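Local coordinates for protein transcriptional regulator, LacI family (PDB 2RGY) that probably regulates transcription as a LacI-family repressor or activator, with a periplasmic-binding-protein-like core likely to sense a sugar or related small molecule, at residues V71-S75 against H76-D80; G136-A140 against S141-E145; Y224-D227 against Y228-Y232; L211-V215 against P216-S220; H157-R161 against D162-L166. One frame throughout, in Å; residues are numbered along the deposited sequence.

Contact 1 (V71-S75 against H76-D80)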
loop_
_atom_site.group_PDB
_atom_site.type_symbol
_atom_site.label_atom_id
_atom_site.label_comp_id
_atom_site.label_asym_id
_atom_site.label_seq_id
_atom_site.Cartn_x
_atom_site.Cartn_y
_atom_site.Cartn_z
ATOM N N VAL A 71 -21.613 7.602 -5.839
ATOM C CA VAL A 71 -20.247 7.400 -6.286
ATOM C C VAL A 71 -19.265 8.309 -5.555
ATOM O O VAL A 71 -19.473 9.526 -5.471
ATOM C CB VAL A 71 -20.118 7.650 -7.801
ATOM C CG1 VAL A 71 -18.687 7.383 -8.243
ATOM C CG2 VAL A 71 -21.088 6.765 -8.558
ATOM N N VAL A 72 -18.213 7.704 -5.007
ATOM C CA VAL A 72 -17.174 8.442 -4.301
ATOM C C VAL A 72 -16.015 8.589 -5.277
ATOM O O VAL A 72 -15.550 7.609 -5.861
ATOM C CB VAL A 72 -16.682 7.688 -3.047
ATOM C CG1 VAL A 72 -15.596 8.493 -2.361
ATOM C CG2 VAL A 72 -17.847 7.444 -2.087
ATOM N N VAL A 73 -15.533 9.808 -5.448
ATOM C CA VAL A 73 -14.465 10.027 -6.403
ATOM C C VAL A 73 -13.294 10.856 -5.918
ATOM O O VAL A 73 -13.479 11.913 -5.329
ATOM C CB VAL A 73 -15.027 10.695 -7.687
ATOM C CG1 VAL A 73 -13.909 10.999 -8.658
ATOM C CG2 VAL A 73 -16.063 9.796 -8.321
ATOM N N ILE A 74 -12.086 10.349 -6.153
ATOM C CA ILE A 74 -10.872 11.080 -5.815
ATOM C C ILE A 74 -9.911 10.927 -6.982
ATOM O O ILE A 74 -9.597 9.817 -7.402
ATOM C CB ILE A 74 -10.183 10.582 -4.519
ATOM C CG1 ILE A 74 -8.897 11.385 -4.283
ATOM C CG2 ILE A 74 -9.864 9.113 -4.605
ATOM C CD1 ILE A 74 -8.228 11.104 -2.945
ATOM N N SER A 75 -9.467 12.057 -7.517
ATOM C CA SER A 75 -8.544 12.062 -8.639
ATOM C C SER A 75 -8.024 13.467 -8.841
ATOM O O SER A 75 -8.785 14.431 -8.789
ATOM C CB SER A 75 -9.252 11.595 -9.913
ATOM O OG SER A 75 -8.479 11.876 -11.074
ATOM N N HIS A 76 -6.720 13.587 -9.054
ATOM C CA HIS A 76 -6.130 14.890 -9.290
ATOM C C HIS A 76 -5.822 15.039 -10.775
ATOM O O HIS A 76 -5.210 16.022 -11.190
ATOM C CB HIS A 76 -4.856 15.053 -8.459
ATOM C CG HIS A 76 -3.776 14.078 -8.814
ATOM N ND1 HIS A 76 -3.170 14.065 -10.054
ATOM C CD2 HIS A 76 -3.194 13.093 -8.096
ATOM C CE1 HIS A 76 -2.255 13.111 -10.078
ATOM N NE2 HIS A 76 -2.249 12.506 -8.906
ATOM N N ASP A 77 -6.242 14.052 -11.564
ATOM C CA ASP A 77 -6.033 14.060 -13.015
ATOM C C ASP A 77 -7.255 14.645 -13.720
ATOM O O ASP A 77 -7.163 15.137 -14.844
ATOM C CB ASP A 77 -5.802 12.639 -13.541
ATOM C CG ASP A 77 -4.487 12.047 -13.081
ATOM O OD1 ASP A 77 -3.431 12.529 -13.532
ATOM O OD2 ASP A 77 -4.504 11.097 -12.272
ATOM N N LEU A 78 -8.409 14.566 -13.065
ATOM C CA LEU A 78 -9.628 15.107 -13.646
ATOM C C LEU A 78 -9.555 16.628 -13.621
ATOM O O LEU A 78 -8.919 17.213 -12.749
ATOM C CB LEU A 78 -10.856 14.656 -12.851
ATOM C CG LEU A 78 -11.227 13.170 -12.811
ATOM C CD1 LEU A 78 -12.379 12.996 -11.841
ATOM C CD2 LEU A 78 -11.637 12.677 -14.206
ATOM N N HIS A 79 -10.198 17.266 -14.586
ATOM C CA HIS A 79 -10.219 18.722 -14.632
ATOM C C HIS A 79 -11.537 19.155 -14.031
ATOM O O HIS A 79 -12.500 18.392 -14.051
ATOM C CB HIS A 79 -10.108 19.213 -16.073
ATOM C CG HIS A 79 -8.731 19.088 -16.637
ATOM N ND1 HIS A 79 -7.821 18.165 -16.167
ATOM C CD2 HIS A 79 -8.123 19.731 -17.660
ATOM C CE1 HIS A 79 -6.711 18.243 -16.879
ATOM N NE2 HIS A 79 -6.869 19.186 -17.791
ATOM N N ASP A 80 -11.593 20.373 -13.507
ATOM C CA ASP A 80 -12.825 20.842 -12.889
ATOM C C ASP A 80 -14.049 20.593 -13.770
ATOM O O ASP A 80 -15.091 20.171 -13.277
ATOM C CB ASP A 80 -12.710 22.333 -12.532
ATOM C CG ASP A 80 -11.732 22.596 -11.385
ATOM O OD1 ASP A 80 -11.044 21.653 -10.940
ATOM O OD2 ASP A 80 -11.642 23.754 -10.920
HETATM O O HOH W 1 -6.842 9.759 -11.579
#
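Ser75 and the two residues that follow His76 build the polar part of this contact. Asp77 N donates to Ser75 OG at 3.2 Å, with an N-H...O angle of 150°. A backbone N-H bonded to the serine oxygen two residues before it makes an ST turn. Leu78 N adds a second, weak bond to Ser75 OG at 3.3 Å. The hydroxyl can take both because OG lies opposite the backbone N of Ser75 (chi1 167°) and so leans toward the chain ahead. A water joins Ser75 and Asp77. It lies 2.7 Å from Ser75 OG and gives a hydrogen bond to Asp77 OD2 at 2.8 Å. The buried hydroxyl thus holds two backbone N-H groups directly, one of them weakly, and reaches the Asp77 carboxylate through the water.

The van der Waals contacts centre on Leu78. Its CG sits 3.5 Å from Ser75 OG, and its CD1 is 3.9 Å from Ser75 CB. The same CD1 makes an apolar contact with Val73 CG1 at 4.1 Å, where the two side chains meet at about a right angle. Leu78 thus reaches back to the side chain of Val73 on the strand.

The turn leads from strand 70-73 of the five-stranded parallel sheet into helix 80-89, with His79 as N-cap. Leu78 also packs on Ala56 and Leu57 of helix 52-65. Arg98 NH1 bonds Ser75 O and Leu78 O, while strands 10-14 and 93-96 flank strand 70-73 on either side.

Contact 2 (G136-A140 against S141-E145); sequences GPFTA and SDNVE
Ser141 opens helix 141-155 and is joined to the turn before it by a water. Ser141 N donates to this water at 2.8 Å, and the water gives a weak bond to Thr139 O. Ser141 O then accepts from Glu145 N one turn further along the helix.

Asp142 reaches back toward the N-cap residue. Its OD1 lies 3.3 Å from Ala140 CB, because CG stands between the backbone N and the carbonyl carbon (chi1 49°). The stronger tie of this carboxylate is its salt bridge from OD2 to Arg146 NH2.

Asn143 points into the turn. Its CB is 3.9 Å from Ala140 CB, and its amide group lies against the backbone of Gly136. Asn143 N makes a weak bond to Ala140 O at 2.9 Å. The arrangement is a type I beta turn, Pro137 to Ala140, running straight into a helix N-terminus. It links strand 131-135 to helix 141-155 at the end of a parallel strand, as in Rossmann-like subdomains. The turn is closed by Ala140 N bonding Pro137 O at 3.1 Å, and Phe138 N is held by Glu168 OE2.

Val144 makes the first full helical bond: its N donates to Ala140 O at 3.0 Å, in the carbonyl plane, with a C=O...N angle of 160°. Its CG2 methyl is set opposite the carbonyl carbon and beside the backbone N. There it lies close to two carbonyl oxygens, 3.1 Å from Phe138 O and 3.3 Å from Ala140 O.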
loop_
_atom_site.group_PDB
_atom_site.type_symbol
_atom_site.label_atom_id
_atom_site.label_comp_id
_atom_site.label_asym_id
_atom_site.label_seq_id
_atom_site.Cartn_x
_atom_site.Cartn_y
_atom_site.Cartn_z
ATOM N N GLY A 136 4.281 17.214 -6.739
ATOM C CA GLY A 136 3.469 16.360 -7.573
ATOM C C GLY A 136 3.205 17.155 -8.829
ATOM O O GLY A 136 3.803 18.217 -9.013
ATOM N N PRO A 137 2.331 16.677 -9.723
ATOM C CA PRO A 137 2.061 17.432 -10.944
ATOM C C PRO A 137 1.557 18.838 -10.648
ATOM O O PRO A 137 0.763 19.053 -9.729
ATOM C CB PRO A 137 1.017 16.576 -11.666
ATOM C CG PRO A 137 0.384 15.770 -10.563
ATOM C CD PRO A 137 1.555 15.426 -9.690
ATOM N N PHE A 138 2.032 19.792 -11.437
ATOM C CA PHE A 138 1.638 21.181 -11.276
ATOM C C PHE A 138 0.150 21.375 -11.534
ATOM O O PHE A 138 -0.433 22.365 -11.087
ATOM C CB PHE A 138 2.454 22.066 -12.222
ATOM C CG PHE A 138 3.890 22.266 -11.783
ATOM C CD1 PHE A 138 4.822 22.828 -12.654
ATOM C CD2 PHE A 138 4.309 21.893 -10.492
ATOM C CE1 PHE A 138 6.156 23.016 -12.263
ATOM C CE2 PHE A 138 5.634 22.071 -10.081
ATOM C CZ PHE A 138 6.564 22.637 -10.973
ATOM N N THR A 139 -0.459 20.433 -12.254
ATOM C CA THR A 139 -1.889 20.510 -12.558
ATOM C C THR A 139 -2.789 19.945 -11.452
ATOM O O THR A 139 -4.016 20.000 -11.561
ATOM C CB THR A 139 -2.236 19.790 -13.885
ATOM O OG1 THR A 139 -1.688 18.462 -13.877
ATOM C CG2 THR A 139 -1.696 20.580 -15.082
ATOM N N ALA A 140 -2.194 19.397 -10.398
ATOM C CA ALA A 140 -2.986 18.857 -9.291
ATOM C C ALA A 140 -3.255 20.008 -8.322
ATOM O O ALA A 140 -2.320 20.574 -7.758
ATOM C CB ALA A 140 -2.229 17.735 -8.585
ATOM N N SER A 141 -4.528 20.355 -8.134
ATOM C CA SER A 141 -4.892 21.461 -7.253
ATOM C C SER A 141 -4.454 21.251 -5.805
ATOM O O SER A 141 -4.092 22.202 -5.124
ATOM C CB SER A 141 -6.409 21.727 -7.302
ATOM O OG SER A 141 -7.144 20.682 -6.692
ATOM N N ASP A 142 -4.485 20.013 -5.331
ATOM C CA ASP A 142 -4.066 19.746 -3.966
ATOM C C ASP A 142 -2.572 20.046 -3.848
ATOM O O ASP A 142 -2.082 20.419 -2.778
ATOM C CB ASP A 142 -4.345 18.289 -3.601
ATOM C CG ASP A 142 -3.840 17.318 -4.653
ATOM O OD1 ASP A 142 -4.087 17.562 -5.856
ATOM O OD2 ASP A 142 -3.207 16.308 -4.280
ATOM N N ASN A 143 -1.854 19.906 -4.960
ATOM C CA ASN A 143 -0.422 20.157 -4.959
ATOM C C ASN A 143 -0.141 21.647 -5.031
ATOM O O ASN A 143 0.716 22.157 -4.312
ATOM C CB ASN A 143 0.240 19.441 -6.135
ATOM C CG ASN A 143 1.753 19.597 -6.137
ATOM O OD1 ASN A 143 2.303 20.456 -6.829
ATOM N ND2 ASN A 143 2.426 18.775 -5.350
ATOM N N VAL A 144 -0.872 22.346 -5.887
ATOM C CA VAL A 144 -0.676 23.777 -6.040
ATOM C C VAL A 144 -0.890 24.566 -4.745
ATOM O O VAL A 144 -0.134 25.491 -4.449
ATOM C CB VAL A 144 -1.601 24.341 -7.133
ATOM C CG1 VAL A 144 -1.406 25.850 -7.255
ATOM C CG2 VAL A 144 -1.287 23.666 -8.459
ATOM N N GLU A 145 -1.912 24.201 -3.976
ATOM C CA GLU A 145 -2.206 24.907 -2.730
ATOM C C GLU A 145 -1.214 24.519 -1.656
ATOM O O GLU A 145 -0.912 25.289 -0.759
ATOM C CB GLU A 145 -3.634 24.609 -2.286
ATOM C CG GLU A 145 -4.634 25.555 -2.923
ATOM C CD GLU A 145 -5.993 24.931 -3.113
ATOM O OE1 GLU A 145 -6.501 24.322 -2.138
ATOM O OE2 GLU A 145 -6.561 25.061 -4.230
HETATM O O HOH W 2 -6.534 19.072 -9.535
#

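Contact 3 (Y224-D227 against Y228-Y232)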
loop_
_atom_site.group_PDB
_atom_site.type_symbol
_atom_site.label_atom_id
_atom_site.label_comp_id
_atom_site.label_asym_id
_atom_site.label_seq_id
_atom_site.Cartn_x
_atom_site.Cartn_y
_atom_site.Cartn_z
ATOM N N TYR A 224 4.724 14.456 3.329
ATOM C CA TYR A 224 3.369 14.988 3.395
ATOM C C TYR A 224 2.378 13.830 3.302
ATOM O O TYR A 224 2.535 12.950 2.459
ATOM C CB TYR A 224 3.158 15.957 2.236
ATOM C CG TYR A 224 2.019 16.925 2.412
ATOM C CD1 TYR A 224 2.242 18.216 2.886
ATOM C CD2 TYR A 224 0.722 16.567 2.059
ATOM C CE1 TYR A 224 1.194 19.139 2.996
ATOM C CE2 TYR A 224 -0.336 17.472 2.166
ATOM C CZ TYR A 224 -0.095 18.760 2.632
ATOM O OH TYR A 224 -1.139 19.667 2.706
ATOM N N ASP A 225 1.373 13.857 4.178
ATOM C CA ASP A 225 0.308 12.852 4.288
ATOM C C ASP A 225 0.372 12.190 5.660
ATOM O O ASP A 225 -0.628 12.115 6.371
ATOM C CB ASP A 225 0.414 11.732 3.227
ATOM C CG ASP A 225 0.047 12.190 1.817
ATOM O OD1 ASP A 225 -0.701 13.173 1.667
ATOM O OD2 ASP A 225 0.493 11.540 0.841
ATOM N N ASP A 226 1.568 11.732 6.015
ATOM C CA ASP A 226 1.846 11.011 7.259
ATOM C C ASP A 226 1.214 9.641 7.093
ATOM O O ASP A 226 0.486 9.140 7.960
ATOM C CB ASP A 226 1.283 11.715 8.499
ATOM C CG ASP A 226 1.754 11.062 9.800
ATOM O OD1 ASP A 226 2.785 10.352 9.767
ATOM O OD2 ASP A 226 1.110 11.265 10.853
ATOM N N ASP A 227 1.494 9.058 5.931
ATOM C CA ASP A 227 0.998 7.742 5.587
ATOM C C ASP A 227 1.696 6.800 6.561
ATOM O O ASP A 227 2.781 7.112 7.064
ATOM C CB ASP A 227 1.325 7.465 4.111
ATOM C CG ASP A 227 0.269 8.058 3.165
ATOM O OD1 ASP A 227 0.596 8.366 1.994
ATOM O OD2 ASP A 227 -0.906 8.204 3.591
ATOM N N TYR A 228 1.096 5.660 6.864
ATOM C CA TYR A 228 1.751 4.824 7.848
ATOM C C TYR A 228 2.945 3.988 7.425
ATOM O O TYR A 228 3.302 3.004 8.065
ATOM C CB TYR A 228 0.695 4.037 8.623
ATOM C CG TYR A 228 -0.051 4.971 9.567
ATOM C CD1 TYR A 228 -1.389 4.743 9.915
ATOM C CD2 TYR A 228 0.597 6.094 10.122
ATOM C CE1 TYR A 228 -2.067 5.612 10.797
ATOM C CE2 TYR A 228 -0.071 6.960 11.003
ATOM C CZ TYR A 228 -1.399 6.711 11.335
ATOM O OH TYR A 228 -2.044 7.554 12.231
ATOM N N SER A 229 3.595 4.434 6.359
ATOM C CA SER A 229 4.815 3.799 5.887
ATOM C C SER A 229 5.947 4.705 6.398
ATOM O O SER A 229 7.126 4.331 6.373
ATOM C CB SER A 229 4.840 3.755 4.355
ATOM O OG SER A 229 6.088 3.260 3.872
ATOM N N ALA A 230 5.570 5.892 6.877
ATOM C CA ALA A 230 6.528 6.884 7.371
ATOM C C ALA A 230 7.224 6.527 8.676
ATOM O O ALA A 230 8.442 6.690 8.800
ATOM C CB ALA A 230 5.840 8.248 7.506
ATOM N N ALA A 231 6.460 6.046 9.653
ATOM C CA ALA A 231 7.036 5.687 10.944
ATOM C C ALA A 231 8.115 4.629 10.800
ATOM O O ALA A 231 9.015 4.534 11.630
ATOM C CB ALA A 231 5.946 5.187 11.895
ATOM N N TYR A 232 8.033 3.842 9.735
ATOM C CA TYR A 232 9.004 2.780 9.522
ATOM C C TYR A 232 10.009 3.052 8.416
ATOM O O TYR A 232 10.648 2.130 7.906
ATOM C CB TYR A 232 8.271 1.469 9.269
ATOM C CG TYR A 232 7.344 1.153 10.405
ATOM C CD1 TYR A 232 5.976 1.416 10.313
ATOM C CD2 TYR A 232 7.844 0.651 11.606
ATOM C CE1 TYR A 232 5.128 1.180 11.395
ATOM C CE2 TYR A 232 7.010 0.418 12.685
ATOM C CZ TYR A 232 5.657 0.679 12.574
ATOM O OH TYR A 232 4.841 0.400 13.641
#
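Asp227 O accepts from Ala230 N at 3.0 Å, with a nearly straight N-H...O angle of 164°. This bond closes a beta turn from Asp227 to Ala230. The turn belongs to the loop that follows strand 220-223 in the periplasmic-binding-protein-like fold. The donor stands 41° out of the carbonyl plane, so it approaches the oxygen from above. Ala230 CB lies on the same oxygen at 3.3 Å.

The Tyr228 ring lies obliquely beside the backbone of Asp226 and Asp227. Its CG sits opposite its own carbonyl carbon and beside its backbone N (chi1 -73°). This brings ring atom CD2 to 3.7 Å from Asp226 O and 3.8 Å from Asp227 C.

Asp226 is buried and its carboxylate is bound away from the turn. OD1 makes a salt bridge to Arg277, and OD2 is bonded to Ser275 OG and His241 ND1. The positive partner probably favours the charged form. Asp198 OD2 bonds Asp227 N, and the Asp227 side chain touches Ser21 and Tyr22 of helix 21-36, so the loop reaches across to the other half of the chain. Asp226 OD1 passes Ala230 CB at 4.3 Å.

Contact 4 (L211-V215 against P216-S220); sequences LGISV and PGDVS
Val215 and Pro216 are joined by a cis peptide bond, which brings their CA atoms to 3.0 Å and folds the chain back so that Ser214 O faces the N-H groups of Asp218 and Val219. Two donors grip this oxygen. Val219 N comes at 3.0 Å nearly along the C=O axis, with a C=O...N angle of 168°. Asp218 N comes at 2.8 Å from above the carbonyl plane.

The side chains of Ser214 and Asp218 return the grip. Asp218 OD2 accepts from Ser214 N at 3.0 Å, met 39° out of the carboxylate plane. The hydroxyl of Ser214 donates weakly to the same OD2 at 2.8 Å and takes a weak bond from Asp218 N. It can do both because OG stands between its backbone N and carbonyl carbon (chi1 55°), on the side of Asp218.

The apolar side is smaller. Ile213 CG2 meets Val219 CG2 at 3.8 Å, and both residues also pack on Phe208 of helix 198-210. Val215 CA makes a C-H...O contact with Val219 O at 3.3 Å.

The loop carries the chain from helix 198-210, ended by a Schellman motif at Gly212, to strand 220-223. Val215 also packs on Leu205 and Phe208 of that helix. One carboxylate oxygen facing an N-H and a hydroxyl is consistent with a charged Asp218, with the reciprocal backbone and side-chain bonds fixing the turn at the protein surface.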
loop_
_atom_site.group_PDB
_atom_site.type_symbol
_atom_site.label_atom_id
_atom_site.label_comp_id
_atom_site.label_asym_id
_atom_site.label_seq_id
_atom_site.Cartn_x
_atom_site.Cartn_y
_atom_site.Cartn_z
ATOM N N LEU A 211 24.010 7.200 -1.745
ATOM C CA LEU A 211 25.164 8.078 -1.948
ATOM C C LEU A 211 25.901 8.509 -0.682
ATOM O O LEU A 211 26.836 9.305 -0.741
ATOM C CB LEU A 211 24.732 9.318 -2.734
ATOM C CG LEU A 211 24.131 9.040 -4.115
ATOM C CD1 LEU A 211 23.503 10.315 -4.686
ATOM C CD2 LEU A 211 25.218 8.508 -5.032
ATOM N N GLY A 212 25.479 7.992 0.464
ATOM C CA GLY A 212 26.146 8.352 1.699
ATOM C C GLY A 212 25.753 9.714 2.239
ATOM O O GLY A 212 26.462 10.273 3.079
ATOM N N ILE A 213 24.638 10.256 1.754
ATOM C CA ILE A 213 24.145 11.547 2.218
ATOM C C ILE A 213 23.245 11.253 3.412
ATOM O O ILE A 213 22.148 10.713 3.255
ATOM C CB ILE A 213 23.322 12.254 1.128
ATOM C CG1 ILE A 213 24.231 12.579 -0.062
ATOM C CG2 ILE A 213 22.673 13.508 1.702
ATOM C CD1 ILE A 213 23.488 12.936 -1.324
ATOM N N SER A 214 23.715 11.606 4.603
ATOM C CA SER A 214 22.973 11.341 5.819
ATOM C C SER A 214 21.742 12.206 6.051
ATOM O O SER A 214 21.693 13.392 5.702
ATOM C CB SER A 214 23.913 11.429 7.029
ATOM O OG SER A 214 24.580 12.679 7.064
ATOM N N VAL A 215 20.734 11.573 6.638
ATOM C CA VAL A 215 19.482 12.225 6.962
ATOM C C VAL A 215 19.201 11.849 8.408
ATOM O O VAL A 215 19.147 10.670 8.740
ATOM C CB VAL A 215 18.344 11.706 6.058
ATOM C CG1 VAL A 215 17.023 12.349 6.456
ATOM C CG2 VAL A 215 18.668 12.003 4.613
ATOM N N PRO A 216 19.024 12.842 9.292
ATOM C CA PRO A 216 19.045 14.291 9.074
ATOM C C PRO A 216 20.441 14.905 9.060
ATOM O O PRO A 216 20.582 16.128 8.970
ATOM C CB PRO A 216 18.228 14.818 10.244
ATOM C CG PRO A 216 18.686 13.901 11.359
ATOM C CD PRO A 216 18.674 12.530 10.689
ATOM N N GLY A 217 21.467 14.071 9.170
ATOM C CA GLY A 217 22.830 14.582 9.175
ATOM C C GLY A 217 23.103 15.728 8.215
ATOM O O GLY A 217 23.235 16.875 8.634
ATOM N N ASP A 218 23.187 15.418 6.927
ATOM C CA ASP A 218 23.466 16.416 5.901
ATOM C C ASP A 218 22.205 17.047 5.321
ATOM O O ASP A 218 22.219 18.204 4.911
ATOM C CB ASP A 218 24.260 15.781 4.762
ATOM C CG ASP A 218 25.484 15.032 5.250
ATOM O OD1 ASP A 218 26.222 15.584 6.104
ATOM O OD2 ASP A 218 25.710 13.891 4.774
ATOM N N VAL A 219 21.119 16.285 5.279
ATOM C CA VAL A 219 19.869 16.788 4.725
ATOM C C VAL A 219 18.668 16.417 5.571
ATOM O O VAL A 219 18.521 15.268 5.978
ATOM C CB VAL A 219 19.627 16.237 3.303
ATOM C CG1 VAL A 219 18.288 16.731 2.778
ATOM C CG2 VAL A 219 20.737 16.684 2.376
ATOM N N SER A 220 17.816 17.401 5.838
ATOM C CA SER A 220 16.604 17.181 6.612
ATOM C C SER A 220 15.495 17.018 5.592
ATOM O O SER A 220 15.379 17.810 4.670
ATOM C CB SER A 220 16.322 18.375 7.521
ATOM O OG SER A 220 17.197 18.375 8.634
#

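Contact 5 (H157-R161 against D162-L166)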
loop_
_atom_site.group_PDB
_atom_site.type_symbol
_atom_site.label_atom_id
_atom_site.label_comp_id
_atom_site.label_asym_id
_atom_site.label_seq_id
_atom_site.Cartn_x
_atom_site.Cartn_y
_atom_site.Cartn_z
ATOM N N HIS A 157 9.780 34.857 5.413
ATOM C CA HIS A 157 11.131 34.771 5.935
ATOM C C HIS A 157 12.177 35.310 4.986
ATOM O O HIS A 157 13.371 35.067 5.166
ATOM C CB HIS A 157 11.457 33.338 6.318
ATOM C CG HIS A 157 10.766 32.901 7.563
ATOM N ND1 HIS A 157 9.476 32.412 7.564
ATOM C CD2 HIS A 157 11.139 32.985 8.861
ATOM C CE1 HIS A 157 9.086 32.217 8.810
ATOM N NE2 HIS A 157 10.075 32.556 9.616
ATOM N N GLY A 158 11.723 36.047 3.980
ATOM C CA GLY A 158 12.642 36.641 3.030
ATOM C C GLY A 158 13.215 35.691 2.001
ATOM O O GLY A 158 14.287 35.934 1.460
ATOM N N ILE A 159 12.504 34.609 1.719
ATOM C CA ILE A 159 12.974 33.646 0.734
ATOM C C ILE A 159 12.058 33.641 -0.485
ATOM O O ILE A 159 10.884 33.285 -0.396
ATOM C CB ILE A 159 13.058 32.237 1.338
ATOM C CG1 ILE A 159 14.006 32.251 2.543
ATOM C CG2 ILE A 159 13.573 31.258 0.293
ATOM C CD1 ILE A 159 14.133 30.927 3.233
ATOM N N ALA A 160 12.609 34.043 -1.625
ATOM C CA ALA A 160 11.848 34.123 -2.863
ATOM C C ALA A 160 11.555 32.767 -3.487
ATOM O O ALA A 160 12.442 31.923 -3.627
ATOM C CB ALA A 160 12.581 35.015 -3.868
ATOM N N ARG A 161 10.297 32.568 -3.861
ATOM C CA ARG A 161 9.870 31.320 -4.483
ATOM C C ARG A 161 10.798 30.955 -5.647
ATOM O O ARG A 161 11.192 29.793 -5.806
ATOM C CB ARG A 161 8.423 31.470 -4.978
ATOM C CG ARG A 161 7.859 30.280 -5.750
ATOM C CD ARG A 161 6.331 30.295 -5.727
ATOM N NE ARG A 161 5.759 29.153 -6.431
ATOM C CZ ARG A 161 4.551 28.651 -6.189
ATOM N NH1 ARG A 161 3.768 29.188 -5.255
ATOM N NH2 ARG A 161 4.127 27.602 -6.878
ATOM N N ASP A 162 11.167 31.961 -6.439
ATOM C CA ASP A 162 12.014 31.757 -7.611
ATOM C C ASP A 162 13.429 31.244 -7.373
ATOM O O ASP A 162 14.069 30.754 -8.301
ATOM C CB ASP A 162 12.080 33.042 -8.458
ATOM C CG ASP A 162 12.583 34.247 -7.676
ATOM O OD1 ASP A 162 13.413 34.068 -6.755
ATOM O OD2 ASP A 162 12.166 35.392 -8.002
ATOM N N SER A 163 13.921 31.344 -6.146
ATOM C CA SER A 163 15.276 30.889 -5.837
ATOM C C SER A 163 15.312 29.474 -5.266
ATOM O O SER A 163 16.374 28.977 -4.900
ATOM C CB SER A 163 15.922 31.827 -4.822
ATOM O OG SER A 163 15.213 31.756 -3.596
ATOM N N VAL A 164 14.158 28.828 -5.186
ATOM C CA VAL A 164 14.095 27.482 -4.619
ATOM C C VAL A 164 13.984 26.380 -5.668
ATOM O O VAL A 164 13.039 26.355 -6.454
ATOM C CB VAL A 164 12.892 27.362 -3.646
ATOM C CG1 VAL A 164 12.761 25.933 -3.130
ATOM C CG2 VAL A 164 13.066 28.332 -2.492
ATOM N N PRO A 165 14.963 25.464 -5.704
ATOM C CA PRO A 165 14.896 24.376 -6.686
ATOM C C PRO A 165 13.603 23.573 -6.486
ATOM O O PRO A 165 13.290 23.137 -5.377
ATOM C CB PRO A 165 16.162 23.562 -6.401
ATOM C CG PRO A 165 16.538 23.945 -4.990
ATOM C CD PRO A 165 16.228 25.416 -4.954
ATOM N N LEU A 166 12.861 23.399 -7.571
ATOM C CA LEU A 166 11.589 22.702 -7.547
ATOM C C LEU A 166 11.526 21.702 -8.698
ATOM O O LEU A 166 11.569 22.087 -9.866
ATOM C CB LEU A 166 10.461 23.735 -7.683
ATOM C CG LEU A 166 8.982 23.396 -7.467
ATOM C CD1 LEU A 166 8.646 22.138 -8.229
ATOM C CD2 LEU A 166 8.673 23.220 -5.988
HETATM O O HOH W 3 10.728 27.392 -7.021
#
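Ala160 O is gripped twice by Ser163. Ser163 OG donates at 2.8 Å, in the carbonyl plane and on a lone pair. Ser163 N donates at 3.0 Å from above that plane, 53° out of it. The hydroxyl reaches the oxygen because OG lies between the backbone N and the carbonyl carbon of Ser163 (chi1 65°). One residue further on, Val164 N donates to Arg161 O at 3.2 Å. These successive bonds, each spanning three residues, form a short 3-10 turn.

Around the turn, Asp162 OD1 comes to 3.2 Å from Ala160 CB. Ile159 CG2 and Val164 CG2 touch at 4.1 Å, with their side chains at about a right angle. A water bridges the exit: it donates to Arg161 O at 2.7 Å and to Val164 O at 2.6 Å.

Further out, Arg161 stretches back along an extended chain to a salt bridge with Asp148 on helix 141-155. That helix ends in a Schellman motif at Gly158. Ile159 and Val164 both pack on its Leu154, and Val164 also on its Phe151. The turn thus bends the chain from helix 141-155 to strand 166-168, outermost in the sheet of this chain, which runs beside strand 131-135.

In the fold
Contact 1 is buried, contacts 2 and 3 are partly buried, and contacts 4 and 5 lie on the surface, their centres about 25 and 23 Å from the centre of the chain. Contact 1 spans the end of a strand of the five-stranded sheet and the loop after it; the others are connections of the six-stranded one. Contacts 1 and 2 meet where His76 packs on Pro137, Ala140 and Asp142, joining the two halves. Contacts 2 and 5 flank the ends of helix 141-155 and touch through Phe138 and Leu166. Contacts 4 and 3 lie before and after strand 220-223. Serine hydroxyls bind backbone in contacts 1, 4 and 5, whereas contacts 2 and 3 rest on backbone bonds.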